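Local coordinates for glycosylation Associate Protein 1 (Streptococcus agalactiae serotype V, PDB 6OYC) that probably acts in the accessory Sec system as a component of the Gap123 complex, linked to glycosylation and secretion, with a GT-B-like fold and sugar-binding character, at residues T305-G310 / D435-I440; Y20-K25 / H410-T415; I278-L283 / A287-K292. One frame throughout, in Å; residues are numbered along the deposited sequence.

Near the N terminus the loop after strand 2-5 supplies residues 20-25, which meet residues 410-415, 385 residues further along, so contact 2 closes the longest loop of the three. Inside that loop sits contact 3, a local closure between strand 277-280 and helix 283-292 toward the 297-299 end of the seven-stranded parallel sheet. The chain then leaves strand 297-299, and residues 305-310 open contact 1, completed by 435-440 after contact 2 has closed; contacts 1 and 2 therefore cross. These two tie segments next to the first parallel sheet to helices of the six-stranded one, and they meet at a salt bridge between Arg-306 and Glu-414, whereas contact 3 touches neither.

Contact 1. Residues T305-G310 / D435-I440; sequences TRLALG and DLYTQI
Polar groups meet where Arg-306 and Tyr-437 approach: NH2 of Arg-306 lies 3.4 Å from OH of Tyr-437, a distance that leaves the nature of the pairing open. The two side chains cross at about a right angle, and the guanidinium and ring planes are steeply inclined to each other, 70° apart. Both polar ends have a firmer common partner in Asp-304, which forms a salt bridge with Arg-306 NH2 and a hydrogen bond with Tyr-437 OH; Glu-414 gives the same NH2 a second salt bridge. A bend at chi3 (-64°) turns the arginine chain toward this cluster.

Van der Waals contact is made by Leu-307, whose CD2 methyl packs against the phenol oxygen, Tyr-437 OH, at 3.7 Å, the leucine and tyrosine running antiparallel past one another. The leucine also packs against Ala-441 and Ser-444, one and two turns further along the same helix.

In the fold, residues 305-310 belong to the connection from the last strand of one parallel sheet to strand 318-323 of the other, consistent with the linker between the two Rossmann-like domains of a GT-B protein. Helix 436-445 belongs to the second of these domains, and Tyr-437 reaches across from its first turn.

The helix start is capped by Asp-435: its OD2 accepts from Thr-438 N at 2.9 Å (N-H...O angle 151°), the capping bond, and also from Thr-438 OG1 at 2.6 Å. The two donors approach from opposite faces of the carboxylate plane, both on the anti side of OD2.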
loop_
_atom_site.group_PDB
_atom_site.type_symbol
_atom_site.label_atom_id
_atom_site.label_comp_id
_atom_site.label_asym_id
_atom_site.label_seq_id
_atom_site.Cartn_x
_atom_site.Cartn_y
_atom_site.Cartn_z
ATOM N N THR A 305 -9.110 -0.947 -9.678
ATOM C CA THR A 305 -10.516 -0.885 -10.060
ATOM C C THR A 305 -11.469 -0.727 -8.880
ATOM O O THR A 305 -12.680 -0.710 -9.097
ATOM C CB THR A 305 -10.887 -2.128 -10.857
ATOM O OG1 THR A 305 -10.393 -3.283 -10.173
ATOM C CG2 THR A 305 -10.258 -2.067 -12.278
ATOM N N ARG A 306 -10.974 -0.605 -7.648
ATOM C CA ARG A 306 -11.849 -0.180 -6.561
ATOM C C ARG A 306 -12.381 1.240 -6.756
ATOM O O ARG A 306 -13.322 1.633 -6.058
ATOM C CB ARG A 306 -11.118 -0.257 -5.213
ATOM C CG ARG A 306 -10.589 -1.644 -4.820
ATOM C CD ARG A 306 -9.681 -1.581 -3.584
ATOM N NE ARG A 306 -8.462 -0.808 -3.822
ATOM C CZ ARG A 306 -7.641 -0.387 -2.861
ATOM N NH1 ARG A 306 -7.910 -0.675 -1.596
ATOM N NH2 ARG A 306 -6.565 0.335 -3.164
ATOM N N LEU A 307 -11.776 2.035 -7.638
ATOM C CA LEU A 307 -12.241 3.404 -7.854
ATOM C C LEU A 307 -13.569 3.403 -8.613
ATOM O O LEU A 307 -13.754 2.642 -9.569
ATOM C CB LEU A 307 -11.201 4.206 -8.647
ATOM C CG LEU A 307 -10.005 4.866 -7.952
ATOM C CD1 LEU A 307 -10.439 6.002 -7.005
ATOM C CD2 LEU A 307 -9.148 3.822 -7.220
ATOM N N ALA A 308 -14.497 4.252 -8.182
ATOM C CA ALA A 308 -15.717 4.478 -8.949
ATOM C C ALA A 308 -15.435 5.396 -10.133
ATOM O O ALA A 308 -14.580 6.285 -10.066
ATOM C CB ALA A 308 -16.811 5.088 -8.074
ATOM N N LEU A 309 -16.151 5.166 -11.228
ATOM C CA LEU A 309 -15.988 5.952 -12.446
ATOM C C LEU A 309 -17.187 6.866 -12.642
ATOM O O LEU A 309 -18.333 6.401 -12.639
ATOM C CB LEU A 309 -15.836 5.047 -13.666
ATOM C CG LEU A 309 -14.529 4.279 -13.819
ATOM C CD1 LEU A 309 -14.767 2.790 -13.669
ATOM C CD2 LEU A 309 -13.924 4.581 -15.179
ATOM N N GLY A 310 -16.921 8.163 -12.800
ATOM C CA GLY A 310 -17.901 9.093 -13.338
ATOM C C GLY A 310 -19.026 9.512 -12.423
ATOM O O GLY A 310 -19.958 10.177 -12.889
ATOM N N ASP A 435 1.985 12.684 -6.511
ATOM C CA ASP A 435 1.710 11.461 -5.771
ATOM C C ASP A 435 1.300 10.323 -6.715
ATOM O O ASP A 435 0.413 10.478 -7.566
ATOM C CB ASP A 435 0.622 11.729 -4.726
ATOM C CG ASP A 435 0.260 10.483 -3.927
ATOM O OD1 ASP A 435 1.087 10.056 -3.111
ATOM O OD2 ASP A 435 -0.840 9.921 -4.125
ATOM N N LEU A 436 1.965 9.178 -6.562
ATOM C CA LEU A 436 1.751 8.056 -7.471
ATOM C C LEU A 436 0.346 7.489 -7.333
ATOM O O LEU A 436 -0.350 7.279 -8.337
ATOM C CB LEU A 436 2.788 6.959 -7.214
ATOM C CG LEU A 436 2.516 5.661 -7.990
ATOM C CD1 LEU A 436 2.667 5.946 -9.477
ATOM C CD2 LEU A 436 3.424 4.492 -7.559
ATOM N N TYR A 437 -0.088 7.213 -6.095
ATOM C CA TYR A 437 -1.386 6.583 -5.932
ATOM C C TYR A 437 -2.495 7.484 -6.473
ATOM O O TYR A 437 -3.454 7.001 -7.081
ATOM C CB TYR A 437 -1.659 6.218 -4.471
ATOM C CG TYR A 437 -2.988 5.489 -4.419
ATOM C CD1 TYR A 437 -3.108 4.204 -4.936
ATOM C CD2 TYR A 437 -4.139 6.109 -3.953
ATOM C CE1 TYR A 437 -4.333 3.530 -4.943
ATOM C CE2 TYR A 437 -5.381 5.433 -3.955
ATOM C CZ TYR A 437 -5.466 4.150 -4.454
ATOM O OH TYR A 437 -6.670 3.470 -4.480
ATOM N N THR A 438 -2.367 8.798 -6.276
ATOM C CA THR A 438 -3.337 9.745 -6.824
ATOM C C THR A 438 -3.401 9.656 -8.345
ATOM O O THR A 438 -4.489 9.713 -8.929
ATOM C CB THR A 438 -2.984 11.167 -6.376
ATOM O OG1 THR A 438 -2.993 11.225 -4.945
ATOM C CG2 THR A 438 -3.982 12.186 -6.915
ATOM N N GLN A 439 -2.245 9.521 -9.004
ATOM C CA GLN A 439 -2.241 9.337 -10.455
ATOM C C GLN A 439 -2.975 8.059 -10.849
ATOM O O GLN A 439 -3.785 8.061 -11.785
ATOM C CB GLN A 439 -0.809 9.307 -10.982
ATOM C CG GLN A 439 -0.055 10.596 -10.810
ATOM C CD GLN A 439 1.349 10.492 -11.349
ATOM O OE1 GLN A 439 2.207 9.792 -10.784
ATOM N NE2 GLN A 439 1.592 11.163 -12.461
ATOM N N ILE A 440 -2.687 6.950 -10.151
ATOM C CA ILE A 440 -3.373 5.685 -10.425
ATOM C C ILE A 440 -4.870 5.837 -10.236
ATOM O O ILE A 440 -5.667 5.344 -11.043
ATOM C CB ILE A 440 -2.818 4.565 -9.527
ATOM C CG1 ILE A 440 -1.413 4.153 -9.980
ATOM C CG2 ILE A 440 -3.764 3.368 -9.513
ATOM C CD1 ILE A 440 -0.599 3.537 -8.858
#

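Contact 2. Residues Y20-K25 / H410-T415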
loop_
_atom_site.group_PDB
_atom_site.type_symbol
_atom_site.label_atom_id
_atom_site.label_comp_id
_atom_site.label_asym_id
_atom_site.label_seq_id
_atom_site.Cartn_x
_atom_site.Cartn_y
_atom_site.Cartn_z
ATOM N N TYR A 20 1.117 -1.064 9.771
ATOM C CA TYR A 20 1.441 0.283 10.222
ATOM C C TYR A 20 0.389 0.731 11.230
ATOM O O TYR A 20 -0.725 0.209 11.263
ATOM C CB TYR A 20 1.477 1.243 9.031
ATOM C CG TYR A 20 0.301 1.006 8.103
ATOM C CD1 TYR A 20 -0.980 1.477 8.425
ATOM C CD2 TYR A 20 0.456 0.287 6.914
ATOM C CE1 TYR A 20 -2.066 1.239 7.587
ATOM C CE2 TYR A 20 -0.625 0.054 6.065
ATOM C CZ TYR A 20 -1.879 0.524 6.404
ATOM O OH TYR A 20 -2.939 0.276 5.553
ATOM N N LEU A 21 0.735 1.706 12.055
ATOM C CA LEU A 21 -0.280 2.295 12.926
ATOM C C LEU A 21 -1.372 2.957 12.090
ATOM O O LEU A 21 -1.096 3.587 11.061
ATOM C CB LEU A 21 0.360 3.317 13.864
ATOM C CG LEU A 21 1.589 2.780 14.601
ATOM C CD1 LEU A 21 2.208 3.875 15.494
ATOM C CD2 LEU A 21 1.205 1.555 15.406
ATOM N N TRP A 22 -2.623 2.827 12.549
ATOM C CA TRP A 22 -3.748 3.277 11.740
ATOM C C TRP A 22 -3.666 4.760 11.410
ATOM O O TRP A 22 -4.196 5.197 10.378
ATOM C CB TRP A 22 -5.070 2.963 12.440
ATOM C CG TRP A 22 -5.467 3.868 13.601
ATOM C CD1 TRP A 22 -5.379 3.570 14.936
ATOM C CD2 TRP A 22 -6.066 5.178 13.524
ATOM N NE1 TRP A 22 -5.865 4.612 15.688
ATOM C CE2 TRP A 22 -6.296 5.608 14.849
ATOM C CE3 TRP A 22 -6.430 6.021 12.466
ATOM C CZ2 TRP A 22 -6.876 6.848 15.148
ATOM C CZ3 TRP A 22 -7.008 7.251 12.758
ATOM C CH2 TRP A 22 -7.221 7.656 14.091
ATOM N N TYR A 23 -3.011 5.542 12.257
ATOM C CA TYR A 23 -2.922 6.982 12.079
ATOM C C TYR A 23 -1.584 7.414 11.500
ATOM O O TYR A 23 -1.270 8.606 11.528
ATOM C CB TYR A 23 -3.148 7.681 13.421
ATOM C CG TYR A 23 -2.244 7.163 14.538
ATOM C CD1 TYR A 23 -0.959 7.667 14.717
ATOM C CD2 TYR A 23 -2.679 6.166 15.406
ATOM C CE1 TYR A 23 -0.126 7.198 15.744
ATOM C CE2 TYR A 23 -1.866 5.691 16.441
ATOM C CZ TYR A 23 -0.596 6.213 16.610
ATOM O OH TYR A 23 0.210 5.740 17.628
ATOM N N PHE A 24 -0.772 6.476 11.014
ATOM C CA PHE A 24 0.596 6.808 10.630
ATOM C C PHE A 24 1.048 5.934 9.459
ATOM O O PHE A 24 2.165 5.405 9.453
ATOM C CB PHE A 24 1.550 6.660 11.822
ATOM C CG PHE A 24 2.681 7.643 11.826
ATOM C CD1 PHE A 24 2.445 8.995 11.618
ATOM C CD2 PHE A 24 3.981 7.216 12.014
ATOM C CE1 PHE A 24 3.485 9.913 11.617
ATOM C CE2 PHE A 24 5.033 8.130 12.011
ATOM C CZ PHE A 24 4.777 9.483 11.809
ATOM N N LYS A 25 0.186 5.756 8.472
ATOM C CA LYS A 25 0.520 4.876 7.353
ATOM C C LYS A 25 1.591 5.513 6.464
ATOM O O LYS A 25 1.466 6.681 6.099
ATOM C CB LYS A 25 -0.731 4.573 6.540
ATOM C CG LYS A 25 -0.509 3.688 5.313
ATOM C CD LYS A 25 -1.738 3.774 4.402
ATOM C CE LYS A 25 -1.429 3.420 2.953
ATOM N NZ LYS A 25 -0.361 4.272 2.371
ATOM N N HIS A 410 -6.794 15.169 5.293
ATOM C CA HIS A 410 -5.623 14.297 5.325
ATOM C C HIS A 410 -6.094 12.849 5.281
ATOM O O HIS A 410 -6.333 12.234 6.324
ATOM C CB HIS A 410 -4.779 14.559 6.574
ATOM C CG HIS A 410 -3.743 13.504 6.826
ATOM N ND1 HIS A 410 -2.814 13.132 5.875
ATOM C CD2 HIS A 410 -3.506 12.726 7.908
ATOM C CE1 HIS A 410 -2.046 12.177 6.365
ATOM N NE2 HIS A 410 -2.445 11.916 7.597
ATOM N N PRO A 411 -6.241 12.273 4.095
ATOM C CA PRO A 411 -6.668 10.865 4.008
ATOM C C PRO A 411 -5.657 9.942 4.682
ATOM O O PRO A 411 -4.449 10.123 4.540
ATOM C CB PRO A 411 -6.747 10.606 2.498
ATOM C CG PRO A 411 -6.683 11.992 1.847
ATOM C CD PRO A 411 -5.939 12.870 2.784
ATOM N N LEU A 412 -6.166 8.947 5.431
ATOM C CA LEU A 412 -5.352 8.045 6.241
ATOM C C LEU A 412 -5.005 6.736 5.539
ATOM O O LEU A 412 -4.132 6.011 6.019
ATOM C CB LEU A 412 -6.075 7.709 7.562
ATOM C CG LEU A 412 -6.469 8.927 8.424
ATOM C CD1 LEU A 412 -7.477 8.567 9.516
ATOM C CD2 LEU A 412 -5.242 9.591 9.022
ATOM N N SER A 413 -5.664 6.422 4.431
ATOM C CA SER A 413 -5.607 5.109 3.808
ATOM C C SER A 413 -6.044 5.279 2.362
ATOM O O SER A 413 -6.594 6.315 1.986
ATOM C CB SER A 413 -6.531 4.116 4.524
ATOM O OG SER A 413 -7.900 4.493 4.320
ATOM N N GLU A 414 -5.818 4.239 1.556
ATOM C CA GLU A 414 -6.366 4.245 0.204
ATOM C C GLU A 414 -7.885 4.332 0.233
ATOM O O GLU A 414 -8.487 4.998 -0.614
ATOM C CB GLU A 414 -5.915 3.007 -0.567
ATOM C CG GLU A 414 -4.444 3.057 -0.938
ATOM C CD GLU A 414 -3.836 1.689 -1.208
ATOM O OE1 GLU A 414 -2.625 1.634 -1.504
ATOM O OE2 GLU A 414 -4.555 0.673 -1.124
ATOM N N THR A 415 -8.521 3.692 1.222
ATOM C CA THR A 415 -9.979 3.725 1.300
ATOM C C THR A 415 -10.500 5.150 1.477
ATOM O O THR A 415 -11.517 5.517 0.885
ATOM C CB THR A 415 -10.472 2.815 2.432
ATOM O OG1 THR A 415 -9.873 1.528 2.301
ATOM C CG2 THR A 415 -11.961 2.623 2.351
HETATM O O HOH W 1 -2.744 6.612 8.339
HETATM O O HOH W 2 -5.185 3.642 8.276
#
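Trp-22 and Lys-25 reach across to Leu-412 and Ser-413, joining the loop after strand 2-5 of one parallel sheet to the turn that leads from strand 406-409 of the other into helix 414-420. The segments thus face each other between the two Rossmann-like halves expected of a GT-B-type fold. Along residues 20-25, Tyr-20 comes first and takes part indirectly: Lys-25 CG lies 3.5 Å above its ring plane, over the centre, so the aromatic face backs the aliphatic stem of the lysine.

A type I beta turn follows from Leu-21 to Phe-24, closed by Phe-24 N donating to Leu-21 O at 2.9 Å. Within it, the chi1 rotation of Trp-22 (76°) sets the six-membered ring with its edge toward Leu-412: CD1 of Leu-412 meets CZ3 of Trp-22 at 3.5 Å near the ring plane, and the two side chains extend in parallel. The indole NE1 is held elsewhere, by the carbonyl of Phe-109. Tyr-23 CB packs over one indole face, offset toward the rim.

At the end of the segment, Lys-25 runs past the Leu-412 carbonyl, bringing CD to 3.7 Å from Leu-412 O and 4.1 Å from Ser-413 CA. A bend at chi4 (-57°) then turns NZ, which bonds to Val-29 O. No direct hydrogen bond joins the segments; water does so instead. One water accepts from Lys-25 N and donates to both Trp-22 O and Leu-412 O, the last at 2.8 Å.

Contact 3. Residues I278-L283 / A287-K292; sequences IICDRL and AQLKEK
This is a short-range strand-to-helix contact, buried on its sheet side, between strand 277-280 and the helix 283-292 that follows it, next to the outermost strand 297-299 of the seven-stranded parallel sheet. The apolar evidence centres on Leu-289. Its CD1 methyl lies 3.8 Å from CG2 of Ile-278, the two side chains crossing obliquely. The same methyl also approaches Cys-280, whose SG is 4.4 Å away, a looser apolar contact. Ile-278 and Cys-280 both direct CB toward the helix, whereas Ile-279 between them faces the other side of the sheet. With CG2 anti to its backbone N, Ile-278 keeps that methyl toward the leucine.

Other neighbours close around the same side chain: Leu-289 also touches Val-297 of the next strand, Val-265 and Leu-266 of helix 262-267, and Leu-272 of helix 269-273.

The polar evidence is the i to i+4 bond of the helix's first turn, in which Ala-287 N donates to Leu-283 O at 2.9 Å with an N-H...O angle of 150°. Just before this turn Arg-282 occupies the N-cap position, with its guanidinium in a salt bridge to Asp-284.

Strand 277-280, helix 283-292 and parallel strand 297-299 together make a beta-alpha-beta unit, the recurring element of Rossmann-like sheets such as those of GT-B proteins.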
loop_
_atom_site.group_PDB
_atom_site.type_symbol
_atom_site.label_atom_id
_atom_site.label_comp_id
_atom_site.label_asym_id
_atom_site.label_seq_id
_atom_site.Cartn_x
_atom_site.Cartn_y
_atom_site.Cartn_z
ATOM N N ILE A 278 8.546 -10.649 -18.864
ATOM C CA ILE A 278 8.711 -9.583 -17.887
ATOM C C ILE A 278 7.539 -8.624 -18.023
ATOM O O ILE A 278 7.157 -8.262 -19.141
ATOM C CB ILE A 278 10.051 -8.847 -18.059
ATOM C CG1 ILE A 278 11.217 -9.820 -17.844
ATOM C CG2 ILE A 278 10.148 -7.697 -17.078
ATOM C CD1 ILE A 278 12.492 -9.394 -18.503
ATOM N N ILE A 279 6.956 -8.248 -16.889
ATOM C CA ILE A 279 5.926 -7.218 -16.797
ATOM C C ILE A 279 6.529 -5.991 -16.132
ATOM O O ILE A 279 7.267 -6.118 -15.143
ATOM C CB ILE A 279 4.716 -7.680 -15.962
ATOM C CG1 ILE A 279 3.996 -8.865 -16.586
ATOM C CG2 ILE A 279 3.741 -6.511 -15.750
ATOM C CD1 ILE A 279 3.071 -9.546 -15.593
ATOM N N CYS A 280 6.185 -4.803 -16.627
ATOM C CA CYS A 280 6.397 -3.641 -15.773
ATOM C C CYS A 280 5.309 -2.603 -15.986
ATOM O O CYS A 280 4.561 -2.626 -16.971
ATOM C CB CYS A 280 7.775 -3.003 -15.968
ATOM S SG CYS A 280 8.136 -2.704 -17.639
ATOM N N ASP A 281 5.230 -1.696 -15.019
ATOM C CA ASP A 281 4.247 -0.627 -15.025
ATOM C C ASP A 281 4.677 0.579 -15.858
ATOM O O ASP A 281 3.855 1.467 -16.101
ATOM C CB ASP A 281 3.955 -0.182 -13.583
ATOM C CG ASP A 281 5.180 0.376 -12.876
ATOM O OD1 ASP A 281 6.269 -0.224 -12.973
ATOM O OD2 ASP A 281 5.069 1.434 -12.224
ATOM N N ARG A 282 5.921 0.650 -16.312
ATOM C CA ARG A 282 6.362 1.876 -16.965
ATOM C C ARG A 282 6.937 1.598 -18.349
ATOM O O ARG A 282 7.632 0.598 -18.564
ATOM C CB ARG A 282 7.375 2.613 -16.095
ATOM C CG ARG A 282 6.716 3.357 -14.928
ATOM C CD ARG A 282 7.719 4.260 -14.270
ATOM N NE ARG A 282 8.214 5.233 -15.233
ATOM C CZ ARG A 282 7.759 6.476 -15.316
ATOM N NH1 ARG A 282 6.823 6.875 -14.469
ATOM N NH2 ARG A 282 8.237 7.308 -16.234
ATOM N N LEU A 283 6.632 2.505 -19.282
ATOM C CA LEU A 283 7.095 2.351 -20.659
ATOM C C LEU A 283 8.586 2.641 -20.788
ATOM O O LEU A 283 9.287 1.939 -21.526
ATOM C CB LEU A 283 6.288 3.251 -21.591
ATOM C CG LEU A 283 4.889 2.748 -21.943
ATOM C CD1 LEU A 283 4.190 3.728 -22.863
ATOM C CD2 LEU A 283 4.966 1.398 -22.595
ATOM N N ALA A 287 11.362 -0.060 -22.050
ATOM C CA ALA A 287 12.276 0.179 -23.155
ATOM C C ALA A 287 13.709 -0.156 -22.769
ATOM O O ALA A 287 14.428 -0.815 -23.532
ATOM C CB ALA A 287 12.167 1.633 -23.616
ATOM N N GLN A 288 14.153 0.298 -21.592
ATOM C CA GLN A 288 15.482 -0.104 -21.135
ATOM C C GLN A 288 15.612 -1.619 -21.081
ATOM O O GLN A 288 16.623 -2.177 -21.517
ATOM C CB GLN A 288 15.795 0.485 -19.764
ATOM C CG GLN A 288 16.018 1.990 -19.714
ATOM C CD GLN A 288 16.260 2.457 -18.289
ATOM O OE1 GLN A 288 15.319 2.791 -17.571
ATOM N NE2 GLN A 288 17.521 2.456 -17.867
ATOM N N LEU A 289 14.598 -2.302 -20.545
ATOM C CA LEU A 289 14.645 -3.759 -20.473
ATOM C C LEU A 289 14.755 -4.372 -21.864
ATOM O O LEU A 289 15.666 -5.160 -22.134
ATOM C CB LEU A 289 13.409 -4.284 -19.751
ATOM C CG LEU A 289 13.534 -4.251 -18.234
ATOM C CD1 LEU A 289 12.178 -4.470 -17.603
ATOM C CD2 LEU A 289 14.524 -5.315 -17.788
ATOM N N LYS A 290 13.833 -4.010 -22.761
ATOM C CA LYS A 290 13.877 -4.506 -24.134
ATOM C C LYS A 290 15.212 -4.201 -24.801
ATOM O O LYS A 290 15.688 -4.984 -25.630
ATOM C CB LYS A 290 12.738 -3.886 -24.946
ATOM C CG LYS A 290 11.375 -4.519 -24.744
ATOM C CD LYS A 290 11.240 -5.862 -25.485
ATOM C CE LYS A 290 9.769 -6.157 -25.844
ATOM N NZ LYS A 290 9.524 -7.588 -26.249
ATOM N N GLU A 291 15.827 -3.069 -24.454
ATOM C CA GLU A 291 17.147 -2.743 -24.979
ATOM C C GLU A 291 18.184 -3.759 -24.525
ATOM O O GLU A 291 19.020 -4.201 -25.324
ATOM C CB GLU A 291 17.542 -1.337 -24.528
ATOM C CG GLU A 291 18.893 -0.822 -25.017
ATOM C CD GLU A 291 18.969 0.711 -24.981
ATOM O OE1 GLU A 291 19.552 1.311 -25.914
ATOM O OE2 GLU A 291 18.434 1.316 -24.019
ATOM N N LYS A 292 18.141 -4.156 -23.252
ATOM C CA LYS A 292 19.259 -4.908 -22.708
ATOM C C LYS A 292 19.090 -6.415 -22.822
ATOM O O LYS A 292 20.095 -7.126 -22.895
ATOM C CB LYS A 292 19.510 -4.532 -21.245
ATOM C CG LYS A 292 20.893 -5.003 -20.743
ATOM C CD LYS A 292 21.262 -4.373 -19.411
ATOM C CE LYS A 292 22.648 -4.805 -18.944
ATOM N NZ LYS A 292 23.046 -4.166 -17.636
#